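Side-chain contacts in rhodopsin (Rubrobacter xylanophilus, PDB 6KFQ), which binds retinal inside a bundle of transmembrane helices and works as a light-driven proton pump of exceptionally high thermostability: residues 17-20 with 21-25; 195-198 with 199-203; 219-222 with 223-227. One frame throughout, in Å; residues are numbered along the deposited sequence.

How the contacts relate
Each contact joins neighbouring turns within one helix, a different helix each time, and takes its chemistry from its surroundings. Contact 1, at the surface near the end of helix 2-23, rests on an aromatic ring and a leucine. Contact 2 is buried near the start of helix 194-218, where an acidic residue meets a phenylalanine and two lipid chains lie against another flank. Contact 3, partly buried, lies on helix 220-228, which follows helix 194-218, and is governed by a hydroxyl and a carboxylate close to backbone carbonyls. Contacts 1 and 3 have their nearest atoms about 5 Å apart, whereas the centres of contacts 2 and 3 lie about 34 Å apart, on opposite sides of the chain's centre.

Contact 1. Residues 17-20 with 21-25; sequences TLYF and AFLLT
Y19 and L23, one helical turn apart, make the chief side-chain contact here, and it is a CH-pi interaction. The CG of L23 sits over one face of the Y19 ring, 4.0 Å from its centroid and 15° off the ring normal. Its two methyls spread over the same face: L23 CD1 settles toward the CE1 side, 3.7 Å from Y19 CE1, while L23 CD2 reaches the phenol end, 3.4 Å from Y19 OH. With CG of Y19 anti to the backbone N (chi1 -173°), the ring is carried outward and somewhat forward beside its own carbonyl, and L23 leans back over it.

Looser apolar contacts flank this pair. F22 approaches the tyrosine ring at a slant, with Y19 CE2 and F22 CD2 4.4 Å apart. Around the helix from them, F20 CD1 comes 4.3 Å from L23 CD1. In the seven-helix bundle of microbial rhodopsins helix 2-23 is the first, and this last part of it shows its two sides: F20 is buried against L214 and L217 of helix 194-218 and T38 and T42 of helix 32-53, while L18 and F22 are exposed. L23 spans the divide, since it also touches L217 and F35.

The backbone hydrogen bonds follow the i to i+4 pattern. The bond from L23 N to Y19 O measures 2.9 Å, is fairly straight, and ties together the same two residues whose side chains pack. The next, from L24 N to F20 O, has lengthened to 3.3 Å and is more bent (139° at the hydrogen). Beyond it the pattern changes: F22 O accepts from T25 twice, from its backbone N and from its hydroxyl OG1, the latter at 2.9 Å.

Contact 2. Residues 195-198 with 199-203; sequences SVEV and FLFMV. With MPG ([(Z)-octadec-9-enyl] (2R)-2,3-bis(oxidanyl)propanoate), chain Q; MPG ([(Z)-octadec-9-enyl] (2R)-2,3-bis(oxidanyl)propanoate), chain G.
E197 and F201 run side by side along one flank of the helix, and the acid meets the ring at its edge. E197 OE1 lies near the ring plane, 3.4 Å from F201 CE2, a favourable approach to the weakly positive rim of C-H groups. The carboxylate and ring planes are turned 69° apart, and the methylene E197 CG packs against the same CE2 at 3.7 Å. With its chain extended beyond CG, the glutamate sends its other oxygen, OE2, to a hydrogen bond with T186; OE1 has the acidic E187 OE2 close by, a pairing of like groups. F201 in turn sets its ring edge-to-face with W75.

Apolar packing pairs V196 with L200, which point the same way, CG1 of the valine 3.9 Å from CD1 of the leucine. Helix 194-218 is the seventh of the rhodopsin bundle, the one that in this family carries the retinal-linked lysine, and F201 has its side chain about 5 Å from the bound retinal.

Lipid borders the V196-L200 pair and F199. C16 of one MPG molecule (chain Q) stands 3.9 Å above the F199 ring, over its centre, and V203 CG2 covers the opposite face toward the rim. A second MPG (chain G) meets the ring in its plane, C6 lying 3.9 Å from F199 CE2, touches V196 CG2, and continues to L200, whose CD2 is 3.6 Å from C7. S195 lies beside the chain Q lipid, its OG bonded to W5, whose ring meets F199 edge-to-face.

Underneath runs regular helical bonding, with F201 N to E197 O at 3.0 Å and almost straight (175°).

Contact 3. Residues 219-222 with 223-227; sequences SRQA and LSDIG
L223 N bonds to S219 O at 3.0 Å and nearly straight (172° at the hydrogen), which starts the i to i+4 ladder that S224, D225 and I226 continue back to R220, Q221 and A222. This is the opening of the short helix 220-228, which follows the seventh transmembrane helix of the rhodopsin bundle. S219 occupies its N-cap position, yet its side chain does no capping: OG is instead bonded back to L215 O.

The side chains lean mostly on carbonyl oxygens of the preceding turn. L223 CG rests 3.2 Å from S219 O, and the leucine continues onto F34 and F35 of helix 32-53. A222, buried, touches I163 of helix 158-184, and I226 lies between that helix, through V160, and Y33 and F34. R220 gives NH1 to N26 O.

D225 leans back on the carbonyl of Q221. Q221 O lies against the carboxylate, nearest its carbon CG at 3.2 Å, with D225 OD1 3.4 Å away; such a crowding of acceptors is probably unfavourable. D225 N bonds to the same Q221 O at 2.8 Å. The carboxylate has a further partner, since OD2 bonds to T157 OG1.

S224 holds its hydroxyl tucked between its own backbone N and carbonyl carbon (chi1 65°), and this folds OG back over the preceding turn. There two carbonyls compete for its single proton, and which one receives it is not settled: S224 OG lies 2.8 Å from Q221 O and 3.1 Å from R220 O.

Contact 1. Residues 17-20 with 21-25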
ATOM      1  N   THR A  17      11.534   7.023   4.638  1.00 34.73           N
ATOM      2  CA  THR A  17      11.579   6.468   5.991  1.00 39.27           C
ATOM      3  C   THR A  17      12.368   7.373   6.930  1.00 40.61           C
ATOM      4  O   THR A  17      11.949   7.627   8.066  1.00 40.71           O
ATOM      5  CB  THR A  17      12.201   5.070   5.970  1.00 40.28           C
ATOM      6  OG1 THR A  17      11.498   4.239   5.043  1.00 38.26           O
ATOM      7  CG2 THR A  17      12.130   4.437   7.356  1.00 41.78           C
ATOM      8  N   LEU A  18      13.522   7.860   6.472  1.00 39.33           N
ATOM      9  CA  LEU A  18      14.337   8.739   7.300  1.00 42.11           C
ATOM     10  C   LEU A  18      13.609  10.040   7.602  1.00 42.43           C
ATOM     11  O   LEU A  18      13.642  10.527   8.739  1.00 45.46           O
ATOM     12  CB  LEU A  18      15.674   9.018   6.606  1.00 44.04           C
ATOM     13  CG  LEU A  18      16.537   7.796   6.286  1.00 45.66           C
ATOM     14  CD1 LEU A  18      17.874   8.215   5.694  1.00 47.45           C
ATOM     15  CD2 LEU A  18      16.730   6.940   7.531  1.00 47.57           C
ATOM     16  N   TYR A  19      12.949  10.621   6.598  1.00 39.94           N
ATOM     17  CA  TYR A  19      12.217  11.862   6.830  1.00 40.89           C
ATOM     18  C   TYR A  19      11.056  11.650   7.792  1.00 42.92           C
ATOM     19  O   TYR A  19      10.819  12.479   8.677  1.00 43.42           O
ATOM     20  CB  TYR A  19      11.707  12.440   5.512  1.00 39.60           C
ATOM     21  CG  TYR A  19      11.084  13.807   5.668  1.00 44.04           C
ATOM     22  CD1 TYR A  19       9.810  14.074   5.194  1.00 47.24           C
ATOM     23  CD2 TYR A  19      11.777  14.837   6.312  1.00 47.77           C
ATOM     24  CE1 TYR A  19       9.242  15.326   5.338  1.00 50.80           C
ATOM     25  CE2 TYR A  19      11.214  16.091   6.461  1.00 47.76           C
ATOM     26  CZ  TYR A  19       9.950  16.333   5.968  1.00 51.97           C
ATOM     27  OH  TYR A  19       9.371  17.579   6.117  1.00 53.72           O
ATOM     28  N   PHE A  20      10.310  10.553   7.630  1.00 42.53           N
ATOM     29  CA  PHE A  20       9.199  10.301   8.543  1.00 42.94           C
ATOM     30  C   PHE A  20       9.702  10.039   9.956  1.00 44.08           C
ATOM     31  O   PHE A  20       9.076  10.466  10.930  1.00 47.12           O
ATOM     32  CB  PHE A  20       8.350   9.125   8.054  1.00 38.60           C
ATOM     33  CG  PHE A  20       7.708   9.348   6.719  1.00 36.97           C
ATOM     34  CD1 PHE A  20       7.596  10.619   6.188  1.00 37.33           C
ATOM     35  CD2 PHE A  20       7.196   8.271   5.999  1.00 38.25           C
ATOM     36  CE1 PHE A  20       7.015  10.817   4.951  1.00 42.99           C
ATOM     37  CE2 PHE A  20       6.606   8.464   4.765  1.00 38.47           C
ATOM     38  CZ  PHE A  20       6.515   9.737   4.240  1.00 40.06           C
ATOM     39  N   ALA A  21      10.829   9.339  10.092  1.00 43.20           N
ATOM     40  CA  ALA A  21      11.409   9.163  11.419  1.00 46.80           C
ATOM     41  C   ALA A  21      11.802  10.507  12.021  1.00 50.30           C
ATOM     42  O   ALA A  21      11.682  10.711  13.233  1.00 50.52           O
ATOM     43  CB  ALA A  21      12.613   8.223  11.352  1.00 45.88           C
ATOM     44  N   PHE A  22      12.252  11.444  11.181  1.00 51.21           N
ATOM     45  CA  PHE A  22      12.614  12.771  11.668  1.00 51.26           C
ATOM     46  C   PHE A  22      11.389  13.552  12.137  1.00 53.17           C
ATOM     47  O   PHE A  22      11.407  14.159  13.215  1.00 53.03           O
ATOM     48  CB  PHE A  22      13.349  13.557  10.585  1.00 51.31           C
ATOM     49  CG  PHE A  22      13.603  14.984  10.963  1.00 54.99           C
ATOM     50  CD1 PHE A  22      14.689  15.316  11.761  1.00 55.56           C
ATOM     51  CD2 PHE A  22      12.747  15.995  10.546  1.00 56.04           C
ATOM     52  CE1 PHE A  22      14.919  16.626  12.135  1.00 59.77           C
ATOM     53  CE2 PHE A  22      12.976  17.313  10.920  1.00 59.26           C
ATOM     54  CZ  PHE A  22      14.064  17.624  11.711  1.00 60.00           C
ATOM     55  N   LEU A  23      10.324  13.579  11.324  1.00 52.22           N
ATOM     56  CA  LEU A  23       9.132  14.348  11.691  1.00 48.50           C
ATOM     57  C   LEU A  23       8.535  13.873  13.008  1.00 50.80           C
ATOM     58  O   LEU A  23       7.831  14.638  13.687  1.00 52.55           O
ATOM     59  CB  LEU A  23       8.072  14.253  10.593  1.00 47.12           C
ATOM     60  CG  LEU A  23       8.360  14.770   9.184  1.00 47.84           C
ATOM     61  CD1 LEU A  23       7.221  14.322   8.246  1.00 45.65           C
ATOM     62  CD2 LEU A  23       8.499  16.284   9.192  1.00 48.57           C
ATOM     63  N   LEU A  24       8.798  12.618  13.376  1.00 50.51           N
ATOM     64  CA  LEU A  24       8.286  12.076  14.629  1.00 55.68           C
ATOM     65  C   LEU A  24       8.705  12.933  15.816  1.00 64.00           C
ATOM     66  O   LEU A  24       7.941  13.098  16.778  1.00 68.27           O
ATOM     67  CB  LEU A  24       8.775  10.634  14.796  1.00 57.32           C
ATOM     68  CG  LEU A  24       8.258   9.744  15.934  1.00 63.45           C
ATOM     69  CD1 LEU A  24       8.493   8.285  15.588  1.00 64.63           C
ATOM     70  CD2 LEU A  24       8.930  10.060  17.258  1.00 66.76           C
ATOM     71  N   THR A  25       9.909  13.506  15.759  1.00 63.57           N
ATOM     72  CA  THR A  25      10.434  14.253  16.896  1.00 64.57           C
ATOM     73  C   THR A  25       9.662  15.541  17.165  1.00 65.43           C
ATOM     74  O   THR A  25       9.812  16.121  18.246  1.00 71.64           O
ATOM     75  CB  THR A  25      11.923  14.554  16.681  1.00 61.98           C
ATOM     76  OG1 THR A  25      12.084  15.519  15.634  1.00 62.27           O
ATOM     77  CG2 THR A  25      12.655  13.281  16.295  1.00 57.33           C
TER

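Contact 2. Residues 195-198 with 199-203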
ATOM      1  N   SER A 195      10.825  -4.433 -17.550  1.00 28.09           N
ATOM      2  CA  SER A 195      11.395  -3.159 -17.118  1.00 27.82           C
ATOM      3  C   SER A 195      10.316  -2.093 -16.965  1.00 24.57           C
ATOM      4  O   SER A 195      10.318  -1.336 -15.987  1.00 23.87           O
ATOM      5  CB  SER A 195      12.468  -2.697 -18.101  1.00 33.68           C
ATOM      6  OG  SER A 195      12.802  -1.347 -17.830  1.00 40.42           O
ATOM      7  N   VAL A 196       9.379  -2.020 -17.913  1.00 25.37           N
ATOM      8  CA  VAL A 196       8.287  -1.055 -17.809  1.00 24.24           C
ATOM      9  C   VAL A 196       7.405  -1.376 -16.609  1.00 25.61           C
ATOM     10  O   VAL A 196       7.018  -0.484 -15.841  1.00 24.61           O
ATOM     11  CB  VAL A 196       7.475  -1.023 -19.115  1.00 27.14           C
ATOM     12  CG1 VAL A 196       6.216  -0.183 -18.941  1.00 30.27           C
ATOM     13  CG2 VAL A 196       8.322  -0.487 -20.251  1.00 31.37           C
ATOM     14  N   GLU A 197       7.058  -2.657 -16.441  1.00 27.15           N
ATOM     15  CA  GLU A 197       6.259  -3.069 -15.290  1.00 25.77           C
ATOM     16  C   GLU A 197       6.901  -2.633 -13.976  1.00 24.54           C
ATOM     17  O   GLU A 197       6.224  -2.122 -13.073  1.00 24.26           O
ATOM     18  CB  GLU A 197       6.072  -4.585 -15.300  1.00 25.47           C
ATOM     19  CG  GLU A 197       5.394  -5.120 -14.057  1.00 27.89           C
ATOM     20  CD  GLU A 197       5.452  -6.632 -13.962  1.00 32.25           C
ATOM     21  OE1 GLU A 197       5.130  -7.151 -12.877  1.00 33.55           O
ATOM     22  OE2 GLU A 197       5.834  -7.295 -14.953  1.00 34.48           O
ATOM     23  N   VAL A 198       8.209  -2.858 -13.839  1.00 23.17           N
ATOM     24  CA  VAL A 198       8.879  -2.518 -12.588  1.00 22.60           C
ATOM     25  C   VAL A 198       8.871  -1.009 -12.373  1.00 20.96           C
ATOM     26  O   VAL A 198       8.655  -0.528 -11.255  1.00 20.93           O
ATOM     27  CB  VAL A 198      10.302  -3.103 -12.577  1.00 22.93           C
ATOM     28  CG1 VAL A 198      11.124  -2.531 -11.430  1.00 22.30           C
ATOM     29  CG2 VAL A 198      10.221  -4.628 -12.458  1.00 24.77           C
ATOM     30  N   PHE A 199       9.110  -0.242 -13.439  1.00 22.36           N
ATOM     31  CA  PHE A 199       9.007   1.214 -13.357  1.00 22.30           C
ATOM     32  C   PHE A 199       7.632   1.643 -12.857  1.00 22.50           C
ATOM     33  O   PHE A 199       7.516   2.485 -11.960  1.00 21.31           O
ATOM     34  CB  PHE A 199       9.284   1.829 -14.732  1.00 24.26           C
ATOM     35  CG  PHE A 199       9.015   3.310 -14.795  1.00 26.58           C
ATOM     36  CD1 PHE A 199       9.899   4.207 -14.228  1.00 29.08           C
ATOM     37  CD2 PHE A 199       7.870   3.797 -15.413  1.00 28.08           C
ATOM     38  CE1 PHE A 199       9.655   5.573 -14.272  1.00 28.98           C
ATOM     39  CE2 PHE A 199       7.622   5.161 -15.469  1.00 26.01           C
ATOM     40  CZ  PHE A 199       8.527   6.051 -14.895  1.00 24.45           C
ATOM     41  N   LEU A 200       6.576   1.078 -13.437  1.00 21.47           N
ATOM     42  CA  LEU A 200       5.231   1.503 -13.075  1.00 21.45           C
ATOM     43  C   LEU A 200       4.947   1.231 -11.604  1.00 23.40           C
ATOM     44  O   LEU A 200       4.436   2.103 -10.891  1.00 23.42           O
ATOM     45  CB  LEU A 200       4.208   0.805 -13.974  1.00 20.59           C
ATOM     46  CG  LEU A 200       4.278   1.325 -15.413  1.00 25.25           C
ATOM     47  CD1 LEU A 200       3.396   0.504 -16.342  1.00 24.85           C
ATOM     48  CD2 LEU A 200       3.892   2.812 -15.466  1.00 26.70           C
ATOM     49  N   PHE A 201       5.254   0.014 -11.133  1.00 22.45           N
ATOM     50  CA  PHE A 201       5.046  -0.281  -9.717  1.00 22.97           C
ATOM     51  C   PHE A 201       5.897   0.630  -8.839  1.00 20.45           C
ATOM     52  O   PHE A 201       5.475   0.997  -7.735  1.00 19.85           O
ATOM     53  CB  PHE A 201       5.376  -1.747  -9.401  1.00 21.03           C
ATOM     54  CG  PHE A 201       4.305  -2.733  -9.783  1.00 20.94           C
ATOM     55  CD1 PHE A 201       2.959  -2.492  -9.494  1.00 21.43           C
ATOM     56  CD2 PHE A 201       4.645  -3.924 -10.403  1.00 23.93           C
ATOM     57  CE1 PHE A 201       1.985  -3.422  -9.831  1.00 22.18           C
ATOM     58  CE2 PHE A 201       3.675  -4.856 -10.756  1.00 22.09           C
ATOM     59  CZ  PHE A 201       2.341  -4.603 -10.471  1.00 22.64           C
ATOM     60  N   MET A 202       7.096   1.000  -9.305  1.00 21.57           N
ATOM     61  CA  MET A 202       7.938   1.889  -8.510  0.60 19.48           C
ATOM     62  C   MET A 202       7.291   3.257  -8.348  1.00 21.90           C
ATOM     63  O   MET A 202       7.284   3.817  -7.245  1.00 21.98           O
ATOM     64  CB  MET A 202       9.330   2.013  -9.141  0.60 20.80           C
ATOM     65  CG  MET A 202      10.259   2.989  -8.409  0.60 21.46           C
ATOM     66  SD  MET A 202      10.105   4.679  -9.031  0.60 21.84           S
ATOM     67  CE  MET A 202      10.755   4.504 -10.687  0.60 20.68           C
ATOM     68  N   VAL A 203       6.737   3.815  -9.431  1.00 22.98           N
ATOM     69  CA  VAL A 203       6.084   5.116  -9.330  1.00 23.58           C
ATOM     70  C   VAL A 203       4.872   5.020  -8.416  1.00 20.33           C
ATOM     71  O   VAL A 203       4.687   5.845  -7.511  1.00 23.05           O
ATOM     72  CB  VAL A 203       5.690   5.646 -10.720  1.00 24.74           C
ATOM     73  CG1 VAL A 203       4.904   6.943 -10.588  1.00 26.47           C
ATOM     74  CG2 VAL A 203       6.922   5.857 -11.591  1.00 24.62           C
TER
HETATM   75  C7  MPG Q 316      16.086  -2.892 -21.119  1.00 70.42           C
HETATM   76  C8  MPG Q 316      14.785  -2.325 -21.599  1.00 70.95           C
HETATM   77  C9  MPG Q 316      14.620  -0.860 -21.326  1.00 70.49           C
HETATM   78  C10 MPG Q 316      13.619  -0.316 -20.676  1.00 68.34           C
HETATM   79  C11 MPG Q 316      13.367   1.146 -20.461  1.00 65.84           C
HETATM   80  C12 MPG Q 316      12.140   1.422 -19.641  1.00 61.53           C
HETATM   81  C13 MPG Q 316      11.804   2.897 -19.499  1.00 59.71           C
HETATM   82  C14 MPG Q 316      10.580   3.179 -18.660  1.00 57.51           C
HETATM   83  C15 MPG Q 316      10.185   4.640 -18.592  1.00 54.90           C
HETATM   84  C16 MPG Q 316      11.182   5.538 -17.905  1.00 55.87           C
HETATM   85  C17 MPG Q 316      10.762   6.985 -17.817  1.00 54.80           C
HETATM   86  C18 MPG Q 316      11.669   7.850 -16.977  1.00 51.97           C
HETATM   87  C2  MPG G 306       7.375   3.783 -20.559  1.00 75.79           C
HETATM   88  C3  MPG G 306       6.493   4.981 -20.306  1.00 72.56           C
HETATM   89  C4  MPG G 306       5.740   4.945 -18.997  1.00 69.47           C
HETATM   90  C5  MPG G 306       4.808   6.121 -18.837  1.00 67.21           C
HETATM   91  C6  MPG G 306       4.553   6.570 -17.416  1.00 66.35           C
HETATM   92  C7  MPG G 306       3.253   6.067 -16.805  1.00 64.53           C
HETATM   93  C8  MPG G 306       2.817   6.833 -15.592  1.00 64.33           C
HETATM   94  C9  MPG G 306       3.870   6.925 -14.532  1.00 63.93           C
HETATM   95  O1  MPG G 306       8.950   2.741 -22.070  1.00 84.15           O
HETATM   96  C1  MPG G 306       8.253   3.971 -21.766  1.00 79.71           C
HETATM   97  CXD MPG G 306      10.418   1.411 -23.378  1.00 85.78           C
HETATM   98  O2  MPG G 306      11.416   1.514 -24.382  1.00 86.64           O
HETATM   99  C21 MPG G 306       9.327   0.434 -23.783  1.00 85.40           C
HETATM  100  O3  MPG G 306       9.910  -0.841 -24.011  1.00 85.17           O
HETATM  101  O4  MPG G 306      10.222   3.784 -23.607  1.00 86.45           O
HETATM  102  CX3 MPG G 306       9.856   2.786 -23.042  1.00 85.65           C

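Contact 3. Residues 219-222 with 223-227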
ATOM      1  N   SER A 219      -0.004  16.893   7.971  1.00 49.37           N
ATOM      2  CA  SER A 219      -1.304  17.423   8.393  1.00 48.88           C
ATOM      3  C   SER A 219      -1.339  17.536   9.917  1.00 50.40           C
ATOM      4  O   SER A 219      -2.086  16.843  10.617  1.00 47.22           O
ATOM      5  CB  SER A 219      -2.440  16.542   7.888  1.00 48.02           C
ATOM      6  OG  SER A 219      -2.459  16.460   6.479  1.00 49.54           O
ATOM      7  N   ARG A 220      -0.529  18.466  10.427  1.00 47.99           N
ATOM      8  CA  ARG A 220      -0.332  18.576  11.868  1.00 51.01           C
ATOM      9  C   ARG A 220      -1.598  19.010  12.590  1.00 49.78           C
ATOM     10  O   ARG A 220      -1.836  18.582  13.724  1.00 52.84           O
ATOM     11  CB  ARG A 220       0.809  19.553  12.168  1.00 54.08           C
ATOM     12  CG  ARG A 220       2.123  19.173  11.497  1.00 55.23           C
ATOM     13  CD  ARG A 220       3.241  20.141  11.881  1.00 57.00           C
ATOM     14  NE  ARG A 220       3.336  20.271  13.331  1.00 59.61           N
ATOM     15  CZ  ARG A 220       3.916  19.377  14.126  1.00 56.72           C
ATOM     16  NH1 ARG A 220       4.474  18.288  13.615  1.00 54.83           N
ATOM     17  NH2 ARG A 220       3.945  19.577  15.438  1.00 59.20           N
ATOM     18  N   GLN A 221      -2.414  19.859  11.963  1.00 56.55           N
ATOM     19  CA  GLN A 221      -3.671  20.267  12.586  1.00 58.34           C
ATOM     20  C   GLN A 221      -4.585  19.071  12.786  1.00 55.98           C
ATOM     21  O   GLN A 221      -5.159  18.883  13.865  1.00 55.55           O
ATOM     22  CB  GLN A 221      -4.369  21.322  11.733  1.00 64.49           C
ATOM     23  CG  GLN A 221      -5.780  21.647  12.202  1.00 71.81           C
ATOM     24  CD  GLN A 221      -6.561  22.440  11.176  1.00 76.44           C
ATOM     25  OE1 GLN A 221      -6.088  22.665  10.061  1.00 78.09           O
ATOM     26  NE2 GLN A 221      -7.766  22.863  11.544  1.00 78.10           N
ATOM     27  N   ALA A 222      -4.734  18.250  11.746  1.00 46.36           N
ATOM     28  CA  ALA A 222      -5.558  17.050  11.848  1.00 46.99           C
ATOM     29  C   ALA A 222      -5.018  16.107  12.915  1.00 43.97           C
ATOM     30  O   ALA A 222      -5.769  15.606  13.758  1.00 45.74           O
ATOM     31  CB  ALA A 222      -5.617  16.356  10.489  1.00 42.67           C
ATOM     32  N   LEU A 223      -3.708  15.860  12.893  1.00 46.98           N
ATOM     33  CA  LEU A 223      -3.091  15.002  13.898  1.00 46.53           C
ATOM     34  C   LEU A 223      -3.365  15.530  15.303  1.00 48.58           C
ATOM     35  O   LEU A 223      -3.864  14.801  16.167  1.00 54.41           O
ATOM     36  CB  LEU A 223      -1.587  14.887  13.631  1.00 48.71           C
ATOM     37  CG  LEU A 223      -1.289  14.218  12.281  1.00 49.56           C
ATOM     38  CD1 LEU A 223       0.201  14.045  12.064  1.00 52.65           C
ATOM     39  CD2 LEU A 223      -2.020  12.888  12.165  1.00 49.05           C
ATOM     40  N   SER A 224      -3.101  16.818  15.530  1.00 48.51           N
ATOM     41  CA  SER A 224      -3.326  17.385  16.855  1.00 56.93           C
ATOM     42  C   SER A 224      -4.794  17.302  17.247  1.00 55.58           C
ATOM     43  O   SER A 224      -5.114  17.085  18.420  1.00 57.45           O
ATOM     44  CB  SER A 224      -2.831  18.833  16.908  1.00 65.61           C
ATOM     45  OG  SER A 224      -3.588  19.669  16.054  1.00 70.93           O
ATOM     46  N   ASP A 225      -5.703  17.467  16.277  1.00 56.32           N
ATOM     47  CA  ASP A 225      -7.125  17.251  16.534  1.00 54.63           C
ATOM     48  C   ASP A 225      -7.364  15.864  17.117  1.00 54.84           C
ATOM     49  O   ASP A 225      -8.092  15.702  18.103  1.00 55.97           O
ATOM     50  CB  ASP A 225      -7.930  17.429  15.243  1.00 52.89           C
ATOM     51  CG  ASP A 225      -8.223  18.883  14.920  1.00 55.76           C
ATOM     52  OD1 ASP A 225      -7.902  19.760  15.747  1.00 57.26           O
ATOM     53  OD2 ASP A 225      -8.787  19.144  13.835  1.00 54.56           O
ATOM     54  N   ILE A 226      -6.748  14.848  16.510  1.00 53.81           N
ATOM     55  CA  ILE A 226      -6.914  13.475  16.976  1.00 53.90           C
ATOM     56  C   ILE A 226      -6.180  13.262  18.292  1.00 54.60           C
ATOM     57  O   ILE A 226      -6.698  12.614  19.210  1.00 50.40           O
ATOM     58  CB  ILE A 226      -6.435  12.490  15.891  1.00 53.59           C
ATOM     59  CG1 ILE A 226      -7.317  12.608  14.650  1.00 51.30           C
ATOM     60  CG2 ILE A 226      -6.436  11.053  16.412  1.00 54.43           C
ATOM     61  CD1 ILE A 226      -6.813  11.815  13.468  1.00 47.21           C
ATOM     62  N   GLY A 227      -4.966  13.806  18.410  1.00 56.62           N
ATOM     63  CA  GLY A 227      -4.204  13.627  19.635  1.00 61.45           C
ATOM     64  C   GLY A 227      -4.868  14.263  20.840  1.00 65.08           C
ATOM     65  O   GLY A 227      -4.820  13.719  21.947  1.00 65.86           O
TER